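Local structure of hemoglobin chain d1 (Lumbricus terrestris, 1X9F) at residues 57-60 and 61-64; 68-71 and 72-75; 121-125 and 126-130. The protein probably carries oxygen as a heme-containing globin subunit of the earthworm hemoglobin, with carbon monoxide at its heme in this structure. All coordinates share one frame; numbering follows the deposited sequence.

Contact 1: residues 57-60 and 61-64. With HEM (protoporphyrin IX containing Fe), chain T; CMO (carbon monoxide), chain U.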
loop_
_atom_site.group_PDB
_atom_site.type_symbol
_atom_site.label_atom_id
_atom_site.label_comp_id
_atom_site.label_asym_id
_atom_site.label_seq_id
_atom_site.Cartn_x
_atom_site.Cartn_y
_atom_site.Cartn_z
ATOM N N PRO D 57 11.539 -23.757 -2.271
ATOM C CA PRO D 57 10.348 -24.390 -2.818
ATOM C C PRO D 57 9.889 -25.615 -2.012
ATOM O O PRO D 57 8.686 -25.879 -1.955
ATOM C CB PRO D 57 10.774 -24.772 -4.244
ATOM C CG PRO D 57 12.260 -24.934 -4.152
ATOM C CD PRO D 57 12.695 -23.873 -3.183
ATOM N N GLU D 58 10.817 -26.341 -1.387
ATOM C CA GLU D 58 10.450 -27.508 -0.560
ATOM C C GLU D 58 9.592 -27.098 0.611
ATOM O O GLU D 58 8.576 -27.733 0.903
ATOM C CB GLU D 58 11.677 -28.236 -0.012
ATOM C CG GLU D 58 12.534 -28.903 -1.068
ATOM C CD GLU D 58 13.325 -27.900 -1.888
ATOM O OE1 GLU D 58 13.660 -26.806 -1.370
ATOM O OE2 GLU D 58 13.612 -28.208 -3.063
ATOM N N PHE D 59 10.014 -26.037 1.293
ATOM C CA PHE D 59 9.246 -25.580 2.429
ATOM C C PHE D 59 7.955 -24.884 1.992
ATOM O O PHE D 59 6.933 -24.984 2.681
ATOM C CB PHE D 59 10.077 -24.703 3.371
ATOM C CG PHE D 59 9.352 -24.361 4.639
ATOM C CD1 PHE D 59 9.406 -25.205 5.747
ATOM C CD2 PHE D 59 8.562 -23.216 4.707
ATOM C CE1 PHE D 59 8.705 -24.893 6.918
ATOM C CE2 PHE D 59 7.858 -22.895 5.866
ATOM C CZ PHE D 59 7.932 -23.735 6.976
ATOM N N GLY D 60 8.003 -24.199 0.846
ATOM C CA GLY D 60 6.802 -23.563 0.281
ATOM C C GLY D 60 5.729 -24.596 -0.005
ATOM O O GLY D 60 4.540 -24.348 0.214
ATOM N N ALA D 61 6.159 -25.759 -0.490
ATOM C CA ALA D 61 5.261 -26.887 -0.717
ATOM C C ALA D 61 4.625 -27.345 0.594
ATOM O O ALA D 61 3.398 -27.484 0.673
ATOM C CB ALA D 61 5.997 -28.036 -1.397
ATOM N N HIS D 62 5.457 -27.568 1.618
ATOM C CA HIS D 62 4.962 -27.929 2.949
ATOM C C HIS D 62 3.973 -26.879 3.479
ATOM O O HIS D 62 2.865 -27.214 3.901
ATOM C CB HIS D 62 6.116 -28.128 3.941
ATOM C CG HIS D 62 5.665 -28.218 5.363
ATOM N ND1 HIS D 62 5.022 -29.330 5.864
ATOM C CD2 HIS D 62 5.716 -27.321 6.375
ATOM C CE1 HIS D 62 4.715 -29.121 7.130
ATOM N NE2 HIS D 62 5.119 -27.909 7.465
ATOM N N SER D 63 4.373 -25.613 3.435
ATOM C CA SER D 63 3.519 -24.496 3.840
ATOM C C SER D 63 2.127 -24.558 3.193
ATOM O O SER D 63 1.107 -24.453 3.877
ATOM C CB SER D 63 4.221 -23.178 3.498
ATOM O OG SER D 63 3.330 -22.081 3.523
ATOM N N GLN D 64 2.109 -24.746 1.876
ATOM C CA GLN D 64 0.875 -24.846 1.109
ATOM C C GLN D 64 0.040 -26.047 1.520
ATOM O O GLN D 64 -1.188 -25.952 1.593
ATOM C CB GLN D 64 1.179 -24.886 -0.391
ATOM C CG GLN D 64 1.667 -23.564 -0.929
ATOM C CD GLN D 64 0.784 -22.422 -0.488
ATOM O OE1 GLN D 64 1.091 -21.730 0.484
ATOM N NE2 GLN D 64 -0.328 -22.228 -1.189
HETATM C CHA HEM T . 2.844 -31.966 8.042
HETATM C CHB HEM T . -1.449 -29.776 8.726
HETATM C CHC HEM T . 0.295 -27.481 12.683
HETATM C CHD HEM T . 4.492 -29.996 12.177
HETATM C C1A HEM T . 1.489 -31.470 7.833
HETATM C C2A HEM T . 0.790 -31.885 6.716
HETATM C C3A HEM T . -0.522 -31.254 6.852
HETATM C C4A HEM T . -0.352 -30.534 8.131
HETATM C CMA HEM T . -1.712 -31.335 5.926
HETATM C CAA HEM T . 1.305 -32.740 5.593
HETATM C CBA HEM T . 0.857 -34.185 5.651
HETATM C CGA HEM T . 1.397 -34.786 4.370
HETATM O O1A HEM T . 0.892 -34.459 3.271
HETATM O O2A HEM T . 2.347 -35.590 4.464
HETATM C C1B HEM T . -1.348 -28.945 9.922
HETATM C C2B HEM T . -2.404 -28.141 10.316
HETATM C C3B HEM T . -1.855 -27.526 11.393
HETATM C C4B HEM T . -0.580 -27.966 11.613
HETATM C CMB HEM T . -3.791 -27.976 9.724
HETATM C CAB HEM T . -2.574 -26.673 12.105
HETATM C CBB HEM T . -3.450 -25.969 12.863
HETATM C C1C HEM T . 1.671 -27.963 12.876
HETATM C C2C HEM T . 2.454 -27.464 13.901
HETATM C C3C HEM T . 3.614 -28.172 13.763
HETATM C C4C HEM T . 3.493 -29.011 12.657
HETATM C CMC HEM T . 2.119 -26.425 14.951
HETATM C CAC HEM T . 4.755 -27.891 14.685
HETATM C CBC HEM T . 5.857 -28.766 14.806
HETATM C C1D HEM T . 4.409 -30.842 10.966
HETATM C C2D HEM T . 5.472 -31.635 10.521
HETATM C C3D HEM T . 5.038 -32.202 9.343
HETATM C C4D HEM T . 3.675 -31.668 9.206
HETATM C CMD HEM T . 6.811 -31.828 11.186
HETATM C CAD HEM T . 5.735 -33.174 8.425
HETATM C CBD HEM T . 6.603 -32.461 7.394
HETATM C CGD HEM T . 7.184 -33.555 6.529
HETATM O O1D HEM T . 6.417 -34.205 5.786
HETATM O O2D HEM T . 8.410 -33.773 6.603
HETATM N NA HEM T . 0.850 -30.689 8.736
HETATM N NB HEM T . -0.213 -28.863 10.671
HETATM N NC HEM T . 2.257 -28.928 12.111
HETATM N ND HEM T . 3.307 -30.822 10.184
HETATM FE FE HEM T . 1.547 -29.848 10.449
HETATM C C CMO U . 2.357 -27.977 9.433
HETATM O O CMO U . 3.565 -27.423 9.564
#

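Contact 2: residues 68-71 and 72-75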
loop_
_atom_site.group_PDB
_atom_site.type_symbol
_atom_site.label_atom_id
_atom_site.label_comp_id
_atom_site.label_asym_id
_atom_site.label_seq_id
_atom_site.Cartn_x
_atom_site.Cartn_y
_atom_site.Cartn_z
ATOM N N SER D 68 -3.736 -25.716 3.035
ATOM C CA SER D 68 -4.778 -26.507 2.374
ATOM C C SER D 68 -5.453 -27.413 3.400
ATOM O O SER D 68 -6.655 -27.664 3.324
ATOM C CB SER D 68 -4.202 -27.327 1.212
ATOM O OG SER D 68 -5.215 -28.145 0.614
ATOM N N GLY D 69 -4.664 -27.890 4.363
ATOM C CA GLY D 69 -5.169 -28.710 5.466
ATOM C C GLY D 69 -6.098 -27.926 6.373
ATOM O O GLY D 69 -7.190 -28.392 6.719
ATOM N N LEU D 70 -5.662 -26.725 6.746
ATOM C CA LEU D 70 -6.475 -25.827 7.543
ATOM C C LEU D 70 -7.762 -25.546 6.799
ATOM O O LEU D 70 -8.837 -25.493 7.401
ATOM C CB LEU D 70 -5.734 -24.516 7.775
ATOM C CG LEU D 70 -5.684 -23.944 9.194
ATOM C CD1 LEU D 70 -5.139 -22.526 9.124
ATOM C CD2 LEU D 70 -7.043 -23.960 9.884
ATOM N N ASP D 71 -7.646 -25.380 5.485
ATOM C CA ASP D 71 -8.805 -25.131 4.653
ATOM C C ASP D 71 -9.858 -26.241 4.768
ATOM O O ASP D 71 -11.059 -25.956 4.861
ATOM C CB ASP D 71 -8.399 -24.960 3.199
ATOM C CG ASP D 71 -9.533 -24.454 2.366
ATOM O OD1 ASP D 71 -10.149 -25.260 1.623
ATOM O OD2 ASP D 71 -9.928 -23.269 2.436
ATOM N N ILE D 72 -9.397 -27.493 4.763
ATOM C CA ILE D 72 -10.280 -28.659 4.895
ATOM C C ILE D 72 -11.038 -28.628 6.209
ATOM O O ILE D 72 -12.255 -28.842 6.230
ATOM C CB ILE D 72 -9.497 -29.990 4.773
ATOM C CG1 ILE D 72 -8.886 -30.124 3.379
ATOM C CG2 ILE D 72 -10.412 -31.185 5.051
ATOM C CD1 ILE D 72 -7.994 -31.335 3.202
ATOM N N THR D 73 -10.319 -28.353 7.296
ATOM C CA THR D 73 -10.921 -28.358 8.623
ATOM C C THR D 73 -11.891 -27.201 8.796
ATOM O O THR D 73 -12.972 -27.398 9.340
ATOM C CB THR D 73 -9.861 -28.330 9.744
ATOM O OG1 THR D 73 -9.031 -27.171 9.599
ATOM C CG2 THR D 73 -8.889 -29.487 9.611
ATOM N N ILE D 74 -11.519 -26.004 8.354
ATOM C CA ILE D 74 -12.443 -24.874 8.411
ATOM C C ILE D 74 -13.717 -25.200 7.637
ATOM O O ILE D 74 -14.823 -24.895 8.091
ATOM C CB ILE D 74 -11.771 -23.597 7.877
ATOM C CG1 ILE D 74 -10.650 -23.178 8.842
ATOM C CG2 ILE D 74 -12.800 -22.464 7.678
ATOM C CD1 ILE D 74 -9.856 -21.985 8.378
ATOM N N SER D 75 -13.574 -25.845 6.485
ATOM C CA SER D 75 -14.750 -26.131 5.671
ATOM C C SER D 75 -15.585 -27.305 6.211
ATOM O O SER D 75 -16.688 -27.557 5.721
ATOM C CB SER D 75 -14.368 -26.333 4.200
ATOM O OG SER D 75 -13.734 -27.586 3.996
#

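Contact 3: residues 121-125 and 126-130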
loop_
_atom_site.group_PDB
_atom_site.type_symbol
_atom_site.label_atom_id
_atom_site.label_comp_id
_atom_site.label_asym_id
_atom_site.label_seq_id
_atom_site.Cartn_x
_atom_site.Cartn_y
_atom_site.Cartn_z
ATOM N N THR D 121 -9.788 -4.668 11.693
ATOM C CA THR D 121 -10.659 -4.536 12.860
ATOM C C THR D 121 -11.921 -5.404 12.765
ATOM O O THR D 121 -12.614 -5.605 13.761
ATOM C CB THR D 121 -11.045 -3.054 13.099
ATOM O OG1 THR D 121 -12.394 -2.823 12.652
ATOM C CG2 THR D 121 -10.212 -2.122 12.205
ATOM N N HIS D 122 -12.212 -5.914 11.569
ATOM C CA HIS D 122 -13.393 -6.745 11.339
ATOM C C HIS D 122 -13.178 -8.195 11.772
ATOM O O HIS D 122 -14.110 -9.011 11.740
ATOM C CB HIS D 122 -13.739 -6.760 9.848
ATOM C CG HIS D 122 -14.298 -5.474 9.317
ATOM N ND1 HIS D 122 -15.133 -4.651 10.045
ATOM C CD2 HIS D 122 -14.188 -4.907 8.092
ATOM C CE1 HIS D 122 -15.487 -3.617 9.301
ATOM N NE2 HIS D 122 -14.931 -3.751 8.110
ATOM N N PHE D 123 -11.943 -8.520 12.137
ATOM C CA PHE D 123 -11.545 -9.886 12.422
ATOM C C PHE D 123 -12.275 -10.415 13.651
ATOM O O PHE D 123 -12.122 -9.880 14.748
ATOM C CB PHE D 123 -10.021 -9.935 12.576
ATOM C CG PHE D 123 -9.482 -11.239 13.089
ATOM C CD1 PHE D 123 -9.698 -12.432 12.405
ATOM C CD2 PHE D 123 -8.712 -11.260 14.249
ATOM C CE1 PHE D 123 -9.173 -13.631 12.890
ATOM C CE2 PHE D 123 -8.186 -12.452 14.742
ATOM C CZ PHE D 123 -8.419 -13.640 14.062
ATOM N N ASP D 124 -13.085 -11.451 13.447
ATOM C CA ASP D 124 -13.838 -12.058 14.536
ATOM C C ASP D 124 -12.983 -13.002 15.372
ATOM O O ASP D 124 -13.104 -14.232 15.295
ATOM C CB ASP D 124 -15.065 -12.784 14.011
ATOM C CG ASP D 124 -16.130 -12.947 15.071
ATOM O OD1 ASP D 124 -17.319 -13.039 14.696
ATOM O OD2 ASP D 124 -15.887 -12.982 16.300
ATOM N N PHE D 125 -12.130 -12.383 16.178
ATOM C CA PHE D 125 -11.236 -13.055 17.097
ATOM C C PHE D 125 -11.954 -14.108 17.951
ATOM O O PHE D 125 -11.482 -15.240 18.058
ATOM C CB PHE D 125 -10.559 -11.996 17.974
ATOM C CG PHE D 125 -9.542 -12.552 18.917
ATOM C CD1 PHE D 125 -9.893 -12.873 20.228
ATOM C CD2 PHE D 125 -8.230 -12.764 18.502
ATOM C CE1 PHE D 125 -8.956 -13.399 21.114
ATOM C CE2 PHE D 125 -7.282 -13.287 19.379
ATOM C CZ PHE D 125 -7.646 -13.608 20.690
ATOM N N GLY D 126 -13.086 -13.727 18.546
ATOM C CA GLY D 126 -13.897 -14.643 19.345
ATOM C C GLY D 126 -14.264 -15.894 18.570
ATOM O O GLY D 126 -13.996 -17.013 19.017
ATOM N N ALA D 127 -14.862 -15.699 17.394
ATOM C CA ALA D 127 -15.289 -16.811 16.550
ATOM C C ALA D 127 -14.098 -17.664 16.144
ATOM O O ALA D 127 -14.134 -18.882 16.297
ATOM C CB ALA D 127 -16.036 -16.307 15.325
ATOM N N TRP D 128 -13.041 -17.026 15.646
ATOM C CA TRP D 128 -11.833 -17.750 15.255
ATOM C C TRP D 128 -11.283 -18.567 16.386
ATOM O O TRP D 128 -11.074 -19.774 16.240
ATOM C CB TRP D 128 -10.757 -16.811 14.741
ATOM C CG TRP D 128 -10.984 -16.526 13.350
ATOM C CD1 TRP D 128 -11.755 -15.530 12.850
ATOM C CD2 TRP D 128 -10.512 -17.278 12.228
ATOM N NE1 TRP D 128 -11.768 -15.586 11.479
ATOM C CE2 TRP D 128 -11.015 -16.655 11.070
ATOM C CE3 TRP D 128 -9.695 -18.409 12.078
ATOM C CZ2 TRP D 128 -10.731 -17.116 9.781
ATOM C CZ3 TRP D 128 -9.419 -18.874 10.791
ATOM C CH2 TRP D 128 -9.935 -18.225 9.662
ATOM N N HIS D 129 -11.072 -17.909 17.517
ATOM C CA HIS D 129 -10.479 -18.558 18.662
ATOM C C HIS D 129 -11.245 -19.788 19.109
ATOM O O HIS D 129 -10.649 -20.834 19.345
ATOM C CB HIS D 129 -10.354 -17.591 19.820
ATOM C CG HIS D 129 -9.362 -18.034 20.836
ATOM N ND1 HIS D 129 -8.009 -17.829 20.681
ATOM C CD2 HIS D 129 -9.514 -18.713 21.996
ATOM C CE1 HIS D 129 -7.370 -18.344 21.716
ATOM N NE2 HIS D 129 -8.260 -18.885 22.529
ATOM N N ASP D 130 -12.560 -19.655 19.241
ATOM C CA ASP D 130 -13.392 -20.795 19.576
ATOM C C ASP D 130 -13.175 -21.878 18.535
ATOM O O ASP D 130 -12.762 -22.997 18.859
ATOM C CB ASP D 130 -14.869 -20.396 19.599
ATOM C CG ASP D 130 -15.221 -19.509 20.774
ATOM O OD1 ASP D 130 -16.364 -19.008 20.818
ATOM O OD2 ASP D 130 -14.429 -19.255 21.707
HETATM O O HOH W 1 -14.556 -10.653 17.927
#

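Contact 1: residues 57-60 and 61-64
His62 and Phe59 meet one turn apart near the start of helix 57-75, and the histidine carries the contact on to the bound ligand. Its CB rests against the main chain, 3.5 Å from Phe59 O. Because CG is anti to the backbone N (chi1 168°), the ring extends away from the helix toward the heme. There CD2 lies 3.9 Å from Phe59 CE1; the two rings meet obliquely, their planes at 53°. ND1 approaches the heme near HEM CBD, and CE1 comes to 3.4 Å from HEM C4D, the porphyrin meeting the imidazole at its edge. At the far end NE2 donates a hydrogen bond of 2.7 Å to CMO O, bent to 132° at the hydrogen.

Along the backbone, bonds from Ala61 N to Pro57 O, His62 N to Glu58 O, Ser63 N to Phe59 O and Gln64 N to Gly60 O run through the first two turns of the helix. Phe59 is itself held by an edge-to-face contact with Trp32, while Phe46 meets the His62 ring. A histidine donating to the carbon monoxide at the iron, on the heme side away from the axial His94, is the hallmark of the globin distal pocket on helix E.

Contact 2: residues 68-71 and 72-75
Leu70 meets both Thr73 and Ile74 on the next turn of helix 57-75, and polar and apolar interactions share the short span. Among the hydrogen bonds, the backbone set is regular: Ile72 N to Ser68 O, Thr73 N to Gly69 O, Ile74 N to Leu70 O and Ser75 N to Asp71 O. Leu70 O has a double load, since Thr73 OG1 also donates to it at 2.8 Å. With chi1 at 58°, this hydroxyl lies between its own backbone N and carbonyl carbon and folds back over the preceding turn, which satisfies a polar group in a buried setting. Ser75 OG does likewise, donating to Ile72 O at 3.0 Å from above the carbonyl plane.

Among the apolar side chains, Leu70 CD2 touches Ile74 CD1 at 3.8 Å, the two side chains crossing at a slant. Other carbons rest against oxygens: Leu70 CD2 lies 3.8 Å from the Thr73 OG1 hydroxyl, Ile74 CG1 3.3 Å from the carbonyl Leu70 O, and Ile72 CG1 equally near Ser68 O.

The charged group, Asp71, turns elsewhere: OD2 accepts from Trp14 NE1 on helix 4-18, and OD1 is hydrogen-bonded to a polar side chain on the chain of another protein. Leu70 and Ile74 also pack on Trp14, and Thr73 on Leu87 and Leu90 of helix 80-95. Leu70 belongs to the heme pocket as well, and this part of the helix, wedged between its neighbours, is characteristic of helix E in the globin core.

Contact 3: residues 121-125 and 126-130
An aspartate N-cap starts helix 125-139, with Asp124 gripping the first turn by both side chain and backbone. Asp124 OD2 accepts from Ala127 N at 3.1 Å, the donor standing well above the carboxylate plane, and Asp124 CG lies 3.4 Å from Ala127 CB. A chi1 of -157°, with CG on the far side from the backbone N, brings the carboxylate beside the first turn. Asp124 O takes Trp128 N at 2.8 Å in an almost straight bond, and a water also donates to OD2. OD1 forms a salt bridge with Lys9 on helix 4-18, so the cap also ties the start of this last helix of the globin fold, helix H, to the N-terminal one. Replaced by alanine, this position would probably leave Ala127 N without its capping acceptor and Lys9 without the carboxylate it pairs with.

Just ahead of the cap, CE1 of Phe123 sits over one face of the Trp128 indole, toward its rim, and lies 3.2 Å from Trp128 CD1. The rings meet obliquely, their planes at 39°, although the two side chains cross at about a right angle. Trp128 NE1 donates to Gln13 OE1, which holds the indole against helix 4-18. Farther along, the Phe125 and His129 rings lie nearly parallel but slid apart, with 5.6 Å between centroids, while His129 N bonds to Phe125 O. Tyr55 of the second subunit, another copy of this protein, meets Phe123 edge-to-face.

Contacts 1 and 2 lie in series on helix 57-75, their centres about 16 Å apart, the first beside the heme ligand and the second closer to the middle of the chain. Contact 3 comes much later, where the loop after helix 101-119 runs into helix 125-139; its centre is about 17 Å from that of contact 2 and about 27 Å from that of contact 1, on the opposite side of the chain's centre. Contacts 2 and 3 touch directly, Ile74 CD1 packing 4.0 Å from Trp128 CZ3. Helix 4-18 borders both of them. The helix that brings the distal histidine to the ligand is thus packed, at its other end, against the final helix.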